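Local coordinates for mandelate racemase/muconate lactonizing protein (Alicyclobacillus acidocaldarius LAA1, PDB 3QLD) that is of unknown function but belongs to the enolase superfamily, with a mandelate racemase-type N-terminal domain and a TIM-barrel-like C-terminal domain, at residues R75-R78 and W79-A83; P91-V94 and C95-L98; A206-L209 and R210-D213. All blocks are in the same frame, centred on the assembly; numbering follows the deposited sequence.

How the contacts relate
The three contacts are local helical or turn packings that follow one another along the chain. Contacts 1 and 2 both lie in the N-terminal family domain: residues 75-83 close helix 61-80, and residues 91-98 belong to the loop that leads on to helix 105-123. Their centres are 10 Å apart, and Trp-79 of contact 1 joins them, its CB lying 3.4 Å from Ala-97 CB of contact 2. Contact 3, residues 206-213, is on the opposite side of the chain's centre in the barrel-like C-terminal domain, with its centre 53 Å from that of contact 1 and 44 Å from that of contact 2. The set therefore samples both domains of an enolase-superfamily architecture.

Contact 1. Residues R75-R78 and W79-A83; sequences RFAR and WLRAA
Between Arg-75 and Arg-81 the backbone keeps the i+4 to i bonding of an alpha-helix through its last turn, with Trp-79 N bonded to Arg-75 O (3.2 Å), Leu-80 N to Phe-76 O (3.0 Å) and Arg-81 N to Ala-77 O (3.3 Å). Arg-81 N also makes a weak bond to Arg-78 O, and Ala-82 N then turns back to Trp-79 O three residues earlier, which is evidence that the spiral tightens as it ends. The side-chain centre is Phe-76. Its chi1 of 173° swings the ring forward along the helix, where Leu-80 CD1 sits over one face, 3.9 Å from the ring centroid and 20° off the normal: a CH-pi contact offset toward the rim. Trp-79 reaches the same ring obliquely, its CE3 3.9 Å from Phe-76 CE2. On another side of the helix Arg-81 folds back, its guanidinium face above Ala-77 O and its NH2 3.4 Å from Arg-78 CA, while its NE is held by the carbonyl of Arg-378. The turn is locked into the N-terminal domain on several sides: Phe-76 packs on Ile-111 and Val-115 of helix 105-123, Trp-79 NE1 probably hydrogen-bonds Glu-96 in the loop that precedes that helix, and Arg-75 gives NH1 to the carbonyl of His-71 and forms salt bridges with Asp-100 and with Glu-53 of the second subunit.

Contact 2. Residues P91-V94 and C95-L98; sequences PRTV and CEAL
Glu-96 reaches Thr-93 through a chi1 of 116°, well away from any staggered value, after which the chain runs extended and lays its carboxylate alongside the preceding turn. The motif is a run of i+3 to i turns, the hydrogen-bond spacing of a 3-10 turn, within the loop that joins helices 61-80 and 105-123 of the enolase-type N-terminal domain. Glu-96 OE2 comes to 3.8 Å from Thr-93 CB, a van der Waals approach, while the other oxygen, OE1, is engaged by Trp-79 of helix 61-80. Thr-93 turns its own hydroxyl elsewhere, OG1 being hydrogen-bonded to the carbonyl of Asp-90. Glu-96 N bonds Thr-93 O at 3.0 Å, and Ala-97 N bonds Val-94 O at 2.9 Å; Leu-98 N repeats the pattern with Cys-95 O. In the first two of these bonds the donor stands 45° out of the carbonyl plane, so neither is directed at a lone pair. The same turn brings Ala-97 CB to 3.4 Å from Val-94 O. Val-94 CG1, set between its own backbone N and carbonyl carbon (chi1 61°), lies 3.5 Å from Cys-95 N, and Glu-112 of helix 105-123 packs against both Val-94 and Cys-95. The N of Cys-95 donates to a water at 2.9 Å, which makes a weak bond to Arg-92 O.

Contact 3. Residues A206-L209 and R210-D213; sequences APVL and RQLD. With SO4 (sulfate ion), chain F.
The guanidinium of Arg-210, whose CB rests against Ala-206 O, is engaged at its edges: the carboxyl carbon of Asp-213 and the sulfur of a sulfate ion both lie near its plane. The other flat group is the amide of Gln-211, extended beyond CG, which brings NE2 to 4.1 Å from Val-208 CG2, the two side chains running at a slant to each other. Two nitrogens of the arginine share the work. NH1 of Arg-210 donates to Asp-213 OD2 at 2.7 Å, as part of a salt bridge, and also to sulfate O1 at 3.0 Å along an almost straight N-H...O line of 174°. NH2 of Arg-210 adds a bond to sulfate O4, again 3.0 Å but more bent, at 144°. Asp-213 OD2 receives its arginine through the anti lone pair, on the side away from OD1. A bend at chi2 (68°) in an otherwise extended chain carries the arginine head to both anions. Behind this polar end Arg-210 N bonds Ala-206 O at 2.9 Å and Gln-211 N bonds Pro-207 O; weak i+3 bonds, Gln-211 N to Val-208 O and Leu-212 N to Leu-209 O, accompany them. On the buried side Leu-209 CD2 meets Leu-212 CD1 at 4.0 Å; Leu-209 packs on Leu-235 of helix 229-238 and Leu-212 on Ile-181 of helix 178-187. Helix 206-211 is thus wedged between its neighbours as the crossover of the beta-alpha-beta unit from strand 192-196 to strand 220-221. The carboxylate has further anchors, OD1 on Thr-241 OG1 and OD2 on the backbone N of Arg-240. The bond to Asp-213 probably helps orient the guanidinium, whose NH1 and NH2 also hold a sulfate that probably comes from the crystallisation liquor; no biological role follows from it.

Contact 1. Residues R75-R78 and W79-A83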
ATOM      1  N   ARG A  75     -12.108  15.497  -0.442  1.00 27.51           N
ATOM      2  CA  ARG A  75     -12.347  15.097  -1.821  1.00 27.51           C
ATOM      3  C   ARG A  75     -13.791  14.749  -2.019  1.00 28.54           C
ATOM      4  O   ARG A  75     -14.338  14.998  -3.123  1.00 29.33           O
ATOM      5  CB  ARG A  75     -11.479  13.910  -2.233  1.00 26.94           C
ATOM      6  CG  ARG A  75     -10.050  14.331  -2.698  1.00 28.40           C
ATOM      7  CD  ARG A  75      -9.303  13.011  -2.904  1.00 35.23           C
ATOM      8  NE  ARG A  75      -7.996  13.251  -3.474  1.00 33.32           N
ATOM      9  CZ  ARG A  75      -6.930  13.686  -2.803  1.00 35.79           C
ATOM     10  NH1 ARG A  75      -7.021  13.977  -1.505  1.00 30.30           N
ATOM     11  NH2 ARG A  75      -5.767  13.864  -3.473  1.00 35.29           N
ATOM     12  N   PHE A  76     -14.385  14.119  -0.998  1.00 28.85           N
ATOM     13  CA  PHE A  76     -15.789  13.691  -1.026  1.00 28.82           C
ATOM     14  C   PHE A  76     -16.725  14.920  -0.991  1.00 29.52           C
ATOM     15  O   PHE A  76     -17.687  14.956  -1.736  1.00 31.68           O
ATOM     16  CB  PHE A  76     -16.034  12.700   0.118  1.00 28.29           C
ATOM     17  CG  PHE A  76     -17.463  12.304   0.316  1.00 31.28           C
ATOM     18  CD1 PHE A  76     -18.074  12.478   1.585  1.00 33.75           C
ATOM     19  CD2 PHE A  76     -18.207  11.736  -0.720  1.00 31.64           C
ATOM     20  CE1 PHE A  76     -19.353  12.114   1.807  1.00 35.95           C
ATOM     21  CE2 PHE A  76     -19.545  11.403  -0.522  1.00 32.53           C
ATOM     22  CZ  PHE A  76     -20.122  11.558   0.752  1.00 36.22           C
ATOM     23  N   ALA A  77     -16.426  15.918  -0.159  1.00 29.66           N
ATOM     24  CA  ALA A  77     -17.151  17.202  -0.144  1.00 31.94           C
ATOM     25  C   ALA A  77     -17.103  17.878  -1.498  1.00 34.39           C
ATOM     26  O   ALA A  77     -18.103  18.399  -1.971  1.00 34.55           O
ATOM     27  CB  ALA A  77     -16.549  18.135   0.891  1.00 31.31           C
ATOM     28  N   ARG A  78     -15.938  17.867  -2.137  1.00 35.61           N
ATOM     29  CA  ARG A  78     -15.813  18.511  -3.441  1.00 38.83           C
ATOM     30  C   ARG A  78     -16.769  17.825  -4.422  1.00 38.74           C
ATOM     31  O   ARG A  78     -17.489  18.512  -5.170  1.00 40.15           O
ATOM     32  CB  ARG A  78     -14.353  18.497  -3.941  1.00 38.96           C
ATOM     33  CG  ARG A  78     -14.088  19.237  -5.289  1.00 47.64           C
ATOM     34  CD  ARG A  78     -12.566  19.177  -5.694  1.00 52.67           C
ATOM     35  NE  ARG A  78     -12.209  17.864  -6.273  1.00 59.08           N
ATOM     36  CZ  ARG A  78     -11.100  17.157  -5.985  1.00 62.08           C
ATOM     37  NH1 ARG A  78     -10.212  17.614  -5.105  1.00 62.87           N
ATOM     38  NH2 ARG A  78     -10.880  15.978  -6.569  1.00 61.50           N
ATOM     39  N   TRP A  79     -16.822  16.495  -4.377  1.00 37.46           N
ATOM     40  CA  TRP A  79     -17.653  15.710  -5.286  1.00 37.57           C
ATOM     41  C   TRP A  79     -19.152  15.942  -5.031  1.00 37.68           C
ATOM     42  O   TRP A  79     -19.937  15.957  -5.986  1.00 38.13           O
ATOM     43  CB  TRP A  79     -17.294  14.234  -5.168  1.00 35.77           C
ATOM     44  CG  TRP A  79     -18.092  13.212  -5.974  1.00 35.16           C
ATOM     45  CD1 TRP A  79     -17.854  12.837  -7.265  1.00 34.10           C
ATOM     46  CD2 TRP A  79     -19.186  12.375  -5.513  1.00 35.35           C
ATOM     47  NE1 TRP A  79     -18.738  11.863  -7.654  1.00 37.02           N
ATOM     48  CE2 TRP A  79     -19.551  11.531  -6.601  1.00 34.77           C
ATOM     49  CE3 TRP A  79     -19.851  12.224  -4.287  1.00 34.80           C
ATOM     50  CZ2 TRP A  79     -20.595  10.605  -6.529  1.00 33.18           C
ATOM     51  CZ3 TRP A  79     -20.897  11.292  -4.198  1.00 34.66           C
ATOM     52  CH2 TRP A  79     -21.250  10.464  -5.340  1.00 30.89           C
ATOM     53  N   LEU A  80     -19.528  16.130  -3.758  1.00 35.69           N
ATOM     54  CA  LEU A  80     -20.914  16.332  -3.366  1.00 35.07           C
ATOM     55  C   LEU A  80     -21.457  17.629  -3.933  1.00 36.46           C
ATOM     56  O   LEU A  80     -22.651  17.755  -4.175  1.00 35.43           O
ATOM     57  CB  LEU A  80     -21.061  16.332  -1.844  1.00 34.48           C
ATOM     58  CG  LEU A  80     -21.046  14.943  -1.186  1.00 34.16           C
ATOM     59  CD1 LEU A  80     -20.985  15.148   0.322  1.00 34.56           C
ATOM     60  CD2 LEU A  80     -22.216  14.093  -1.535  1.00 35.02           C
ATOM     61  N   ARG A  81     -20.583  18.597  -4.109  1.00 37.14           N
ATOM     62  CA  ARG A  81     -20.955  19.879  -4.657  1.00 41.13           C
ATOM     63  C   ARG A  81     -20.958  19.897  -6.188  1.00 42.76           C
ATOM     64  O   ARG A  81     -21.264  20.954  -6.769  1.00 43.35           O
ATOM     65  CB  ARG A  81     -19.982  20.961  -4.211  1.00 40.86           C
ATOM     66  CG  ARG A  81     -19.833  21.157  -2.746  1.00 45.29           C
ATOM     67  CD  ARG A  81     -18.775  22.238  -2.579  1.00 51.25           C
ATOM     68  NE  ARG A  81     -18.266  22.312  -1.212  1.00 57.80           N
ATOM     69  CZ  ARG A  81     -17.037  21.956  -0.834  1.00 58.12           C
ATOM     70  NH1 ARG A  81     -16.688  22.102   0.444  1.00 58.15           N
ATOM     71  NH2 ARG A  81     -16.159  21.473  -1.718  1.00 56.30           N
ATOM     72  N   ALA A  82     -20.594  18.783  -6.834  1.00 43.70           N
ATOM     73  CA  ALA A  82     -20.618  18.706  -8.299  1.00 45.10           C
ATOM     74  C   ALA A  82     -22.057  18.579  -8.801  1.00 46.13           C
ATOM     75  O   ALA A  82     -22.854  17.804  -8.254  1.00 44.88           O
ATOM     76  CB  ALA A  82     -19.746  17.513  -8.833  1.00 44.68           C
ATOM     77  N   ALA A  83     -22.343  19.350  -9.859  1.00 47.95           N
ATOM     78  CA  ALA A  83     -23.640  19.384 -10.536  1.00 48.74           C
ATOM     79  C   ALA A  83     -24.313  17.987 -10.746  1.00 49.21           C
ATOM     80  O   ALA A  83     -25.514  17.810 -10.454  1.00 48.83           O
ATOM     81  CB  ALA A  83     -23.502  20.163 -11.867  1.00 49.29           C
TER

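Contact 2. Residues P91-V94 and C95-L98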
ATOM      1  N   PRO A  91     -24.741   5.779  -4.877  1.00 36.89           N
ATOM      2  CA  PRO A  91     -23.581   5.187  -4.168  1.00 37.00           C
ATOM      3  C   PRO A  91     -22.683   4.415  -5.104  1.00 37.24           C
ATOM      4  O   PRO A  91     -21.544   4.133  -4.766  1.00 35.88           O
ATOM      5  CB  PRO A  91     -24.197   4.213  -3.160  1.00 36.75           C
ATOM      6  CG  PRO A  91     -25.668   4.156  -3.477  1.00 36.72           C
ATOM      7  CD  PRO A  91     -26.029   5.276  -4.376  1.00 38.18           C
ATOM      8  N   ARG A  92     -23.208   4.053  -6.271  1.00 36.91           N
ATOM      9  CA  ARG A  92     -22.442   3.271  -7.258  1.00 37.93           C
ATOM     10  C   ARG A  92     -21.240   4.010  -7.814  1.00 36.76           C
ATOM     11  O   ARG A  92     -20.277   3.387  -8.275  1.00 37.82           O
ATOM     12  CB  ARG A  92     -23.359   2.763  -8.405  1.00 38.13           C
ATOM     13  CG  ARG A  92     -24.221   1.558  -7.970  1.00 42.41           C
ATOM     14  CD  ARG A  92     -25.263   1.174  -9.024  1.00 48.17           C
ATOM     15  NE  ARG A  92     -26.289   0.227  -8.553  1.00 55.12           N
ATOM     16  CZ  ARG A  92     -26.110  -1.089  -8.331  1.00 57.75           C
ATOM     17  NH1 ARG A  92     -24.907  -1.670  -8.491  1.00 58.09           N
ATOM     18  NH2 ARG A  92     -27.146  -1.833  -7.921  1.00 56.31           N
ATOM     19  N   THR A  93     -21.281   5.329  -7.763  1.00 35.76           N
ATOM     20  CA  THR A  93     -20.304   6.126  -8.407  1.00 35.30           C
ATOM     21  C   THR A  93     -19.411   6.915  -7.457  1.00 34.70           C
ATOM     22  O   THR A  93     -18.561   7.687  -7.896  1.00 34.03           O
ATOM     23  CB  THR A  93     -20.968   7.070  -9.382  1.00 35.46           C
ATOM     24  OG1 THR A  93     -21.672   8.080  -8.672  1.00 40.02           O
ATOM     25  CG2 THR A  93     -21.973   6.291 -10.292  1.00 36.19           C
ATOM     26  N   VAL A  94     -19.621   6.757  -6.167  1.00 33.64           N
ATOM     27  CA  VAL A  94     -18.929   7.607  -5.197  1.00 34.43           C
ATOM     28  C   VAL A  94     -17.397   7.410  -5.280  1.00 35.49           C
ATOM     29  O   VAL A  94     -16.648   8.376  -5.075  1.00 35.78           O
ATOM     30  CB  VAL A  94     -19.558   7.525  -3.751  1.00 33.93           C
ATOM     31  CG1 VAL A  94     -19.470   6.163  -3.235  1.00 33.96           C
ATOM     32  CG2 VAL A  94     -18.868   8.476  -2.817  1.00 36.43           C
ATOM     33  N   CYS A  95     -16.910   6.218  -5.638  1.00 36.26           N
ATOM     34  CA  CYS A  95     -15.449   6.037  -5.752  1.00 39.06           C
ATOM     35  C   CYS A  95     -14.764   6.924  -6.803  1.00 39.34           C
ATOM     36  O   CYS A  95     -13.518   7.126  -6.769  1.00 39.56           O
ATOM     37  CB  CYS A  95     -15.042   4.576  -5.886  1.00 39.26           C
ATOM     38  SG  CYS A  95     -15.377   3.656  -4.371  1.00 47.26           S
ATOM     39  N   GLU A  96     -15.561   7.527  -7.682  1.00 39.02           N
ATOM     40  CA  GLU A  96     -15.009   8.450  -8.626  1.00 39.03           C
ATOM     41  C   GLU A  96     -14.547   9.746  -7.937  1.00 38.59           C
ATOM     42  O   GLU A  96     -13.607  10.411  -8.427  1.00 39.49           O
ATOM     43  CB  GLU A  96     -15.968   8.666  -9.818  1.00 41.77           C
ATOM     44  CG  GLU A  96     -16.550  10.075 -10.007  1.00 46.11           C
ATOM     45  CD  GLU A  96     -17.913  10.038 -10.746  1.00 51.68           C
ATOM     46  OE1 GLU A  96     -18.587  11.104 -10.824  1.00 53.38           O
ATOM     47  OE2 GLU A  96     -18.297   8.936 -11.241  1.00 52.94           O
ATOM     48  N   ALA A  97     -15.113  10.086  -6.782  1.00 35.71           N
ATOM     49  CA  ALA A  97     -14.590  11.258  -6.032  1.00 35.36           C
ATOM     50  C   ALA A  97     -13.136  11.012  -5.614  1.00 33.78           C
ATOM     51  O   ALA A  97     -12.383  11.959  -5.350  1.00 31.58           O
ATOM     52  CB  ALA A  97     -15.385  11.497  -4.795  1.00 35.91           C
ATOM     53  N   LEU A  98     -12.791   9.734  -5.500  1.00 34.11           N
ATOM     54  CA  LEU A  98     -11.500   9.327  -4.903  1.00 34.78           C
ATOM     55  C   LEU A  98     -10.611   8.637  -5.932  1.00 35.88           C
ATOM     56  O   LEU A  98      -9.604   7.995  -5.556  1.00 35.59           O
ATOM     57  CB  LEU A  98     -11.740   8.404  -3.718  1.00 34.04           C
ATOM     58  CG  LEU A  98     -12.699   8.946  -2.642  1.00 32.92           C
ATOM     59  CD1 LEU A  98     -12.937   7.871  -1.522  1.00 30.75           C
ATOM     60  CD2 LEU A  98     -12.202  10.251  -2.049  1.00 31.82           C
TER
HETATM   61  O   HOH W   1     -18.234   3.691  -6.352  1.00 45.12           O

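Contact 3. Residues A206-L209 and R210-D213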
ATOM      1  N   ALA A 206       6.812 -27.393   1.128  1.00 25.76           N
ATOM      2  CA  ALA A 206       5.783 -27.977   0.293  1.00 27.14           C
ATOM      3  C   ALA A 206       5.462 -29.462   0.619  1.00 26.96           C
ATOM      4  O   ALA A 206       4.277 -29.800   0.624  1.00 27.35           O
ATOM      5  CB  ALA A 206       6.074 -27.800  -1.245  1.00 24.90           C
ATOM      6  N   PRO A 207       6.483 -30.318   0.879  1.00 27.52           N
ATOM      7  CA  PRO A 207       6.138 -31.715   1.177  1.00 29.33           C
ATOM      8  C   PRO A 207       5.211 -31.859   2.410  1.00 28.68           C
ATOM      9  O   PRO A 207       4.280 -32.652   2.411  1.00 28.93           O
ATOM     10  CB  PRO A 207       7.510 -32.349   1.405  1.00 30.26           C
ATOM     11  CG  PRO A 207       8.402 -31.554   0.425  1.00 31.60           C
ATOM     12  CD  PRO A 207       7.952 -30.154   0.762  1.00 28.18           C
ATOM     13  N   VAL A 208       5.432 -31.049   3.446  1.00 28.96           N
ATOM     14  CA  VAL A 208       4.564 -31.052   4.638  1.00 28.88           C
ATOM     15  C   VAL A 208       3.160 -30.643   4.351  1.00 28.03           C
ATOM     16  O   VAL A 208       2.183 -31.222   4.880  1.00 26.00           O
ATOM     17  CB  VAL A 208       5.199 -30.118   5.784  1.00 30.11           C
ATOM     18  CG1 VAL A 208       4.142 -29.658   6.806  1.00 35.54           C
ATOM     19  CG2 VAL A 208       6.344 -30.866   6.478  1.00 31.95           C
ATOM     20  N   LEU A 209       3.007 -29.586   3.541  1.00 26.88           N
ATOM     21  CA  LEU A 209       1.689 -29.099   3.223  1.00 25.12           C
ATOM     22  C   LEU A 209       0.944 -30.121   2.353  1.00 25.88           C
ATOM     23  O   LEU A 209      -0.286 -30.290   2.434  1.00 24.41           O
ATOM     24  CB  LEU A 209       1.798 -27.765   2.450  1.00 24.48           C
ATOM     25  CG  LEU A 209       2.145 -26.572   3.376  1.00 26.63           C
ATOM     26  CD1 LEU A 209       2.438 -25.260   2.540  1.00 24.13           C
ATOM     27  CD2 LEU A 209       1.002 -26.273   4.341  1.00 26.62           C
ATOM     28  N   ARG A 210       1.689 -30.785   1.488  1.00 24.93           N
ATOM     29  CA  ARG A 210       1.067 -31.786   0.602  1.00 27.70           C
ATOM     30  C   ARG A 210       0.508 -32.984   1.425  1.00 27.06           C
ATOM     31  O   ARG A 210      -0.512 -33.558   1.073  1.00 26.76           O
ATOM     32  CB  ARG A 210       2.100 -32.283  -0.394  1.00 26.20           C
ATOM     33  CG  ARG A 210       1.661 -33.607  -1.231  1.00 33.08           C
ATOM     34  CD  ARG A 210       0.477 -33.466  -2.273  1.00 35.42           C
ATOM     35  NE  ARG A 210       0.346 -34.754  -2.986  1.00 36.56           N
ATOM     36  CZ  ARG A 210      -0.804 -35.432  -3.162  1.00 39.77           C
ATOM     37  NH1 ARG A 210      -1.975 -34.956  -2.704  1.00 34.91           N
ATOM     38  NH2 ARG A 210      -0.779 -36.602  -3.823  1.00 34.34           N
ATOM     39  N   GLN A 211       1.157 -33.287   2.543  1.00 28.60           N
ATOM     40  CA  GLN A 211       0.703 -34.391   3.466  1.00 29.58           C
ATOM     41  C   GLN A 211      -0.686 -34.053   4.000  1.00 28.74           C
ATOM     42  O   GLN A 211      -1.492 -34.964   4.369  1.00 26.14           O
ATOM     43  CB  GLN A 211       1.663 -34.576   4.644  1.00 30.40           C
ATOM     44  CG  GLN A 211       3.118 -35.102   4.422  1.00 37.55           C
ATOM     45  CD  GLN A 211       4.010 -34.925   5.721  1.00 44.46           C
ATOM     46  OE1 GLN A 211       3.497 -34.897   6.849  1.00 50.64           O
ATOM     47  NE2 GLN A 211       5.323 -34.755   5.541  1.00 46.08           N
ATOM     48  N   LEU A 212      -0.978 -32.751   4.051  1.00 26.18           N
ATOM     49  CA  LEU A 212      -2.268 -32.288   4.494  1.00 25.67           C
ATOM     50  C   LEU A 212      -3.430 -32.565   3.578  1.00 25.55           C
ATOM     51  O   LEU A 212      -4.568 -32.546   4.013  1.00 26.33           O
ATOM     52  CB  LEU A 212      -2.262 -30.802   4.966  1.00 24.31           C
ATOM     53  CG  LEU A 212      -1.191 -30.455   6.000  1.00 28.17           C
ATOM     54  CD1 LEU A 212      -1.346 -28.925   6.265  1.00 26.19           C
ATOM     55  CD2 LEU A 212      -1.385 -31.239   7.325  1.00 31.21           C
ATOM     56  N   ASP A 213      -3.177 -32.871   2.309  1.00 25.89           N
ATOM     57  CA  ASP A 213      -4.267 -33.172   1.384  1.00 25.11           C
ATOM     58  C   ASP A 213      -5.078 -34.378   1.857  1.00 26.83           C
ATOM     59  O   ASP A 213      -6.241 -34.535   1.460  1.00 26.76           O
ATOM     60  CB  ASP A 213      -3.664 -33.517   0.006  1.00 25.15           C
ATOM     61  CG  ASP A 213      -3.278 -32.276  -0.800  1.00 25.42           C
ATOM     62  OD1 ASP A 213      -3.606 -31.126  -0.391  1.00 25.79           O
ATOM     63  OD2 ASP A 213      -2.611 -32.461  -1.847  1.00 23.87           O
TER
HETATM   64  S   SO4 F 404      -4.508 -37.516  -3.983  0.50 40.37           S
HETATM   65  O1  SO4 F 404      -4.579 -36.461  -2.954  0.50 38.61           O
HETATM   66  O2  SO4 F 404      -4.100 -38.779  -3.346  0.50 36.77           O
HETATM   67  O3  SO4 F 404      -5.807 -37.610  -4.631  0.50 38.98           O
HETATM   68  O4  SO4 F 404      -3.513 -37.123  -4.962  0.50 37.31           O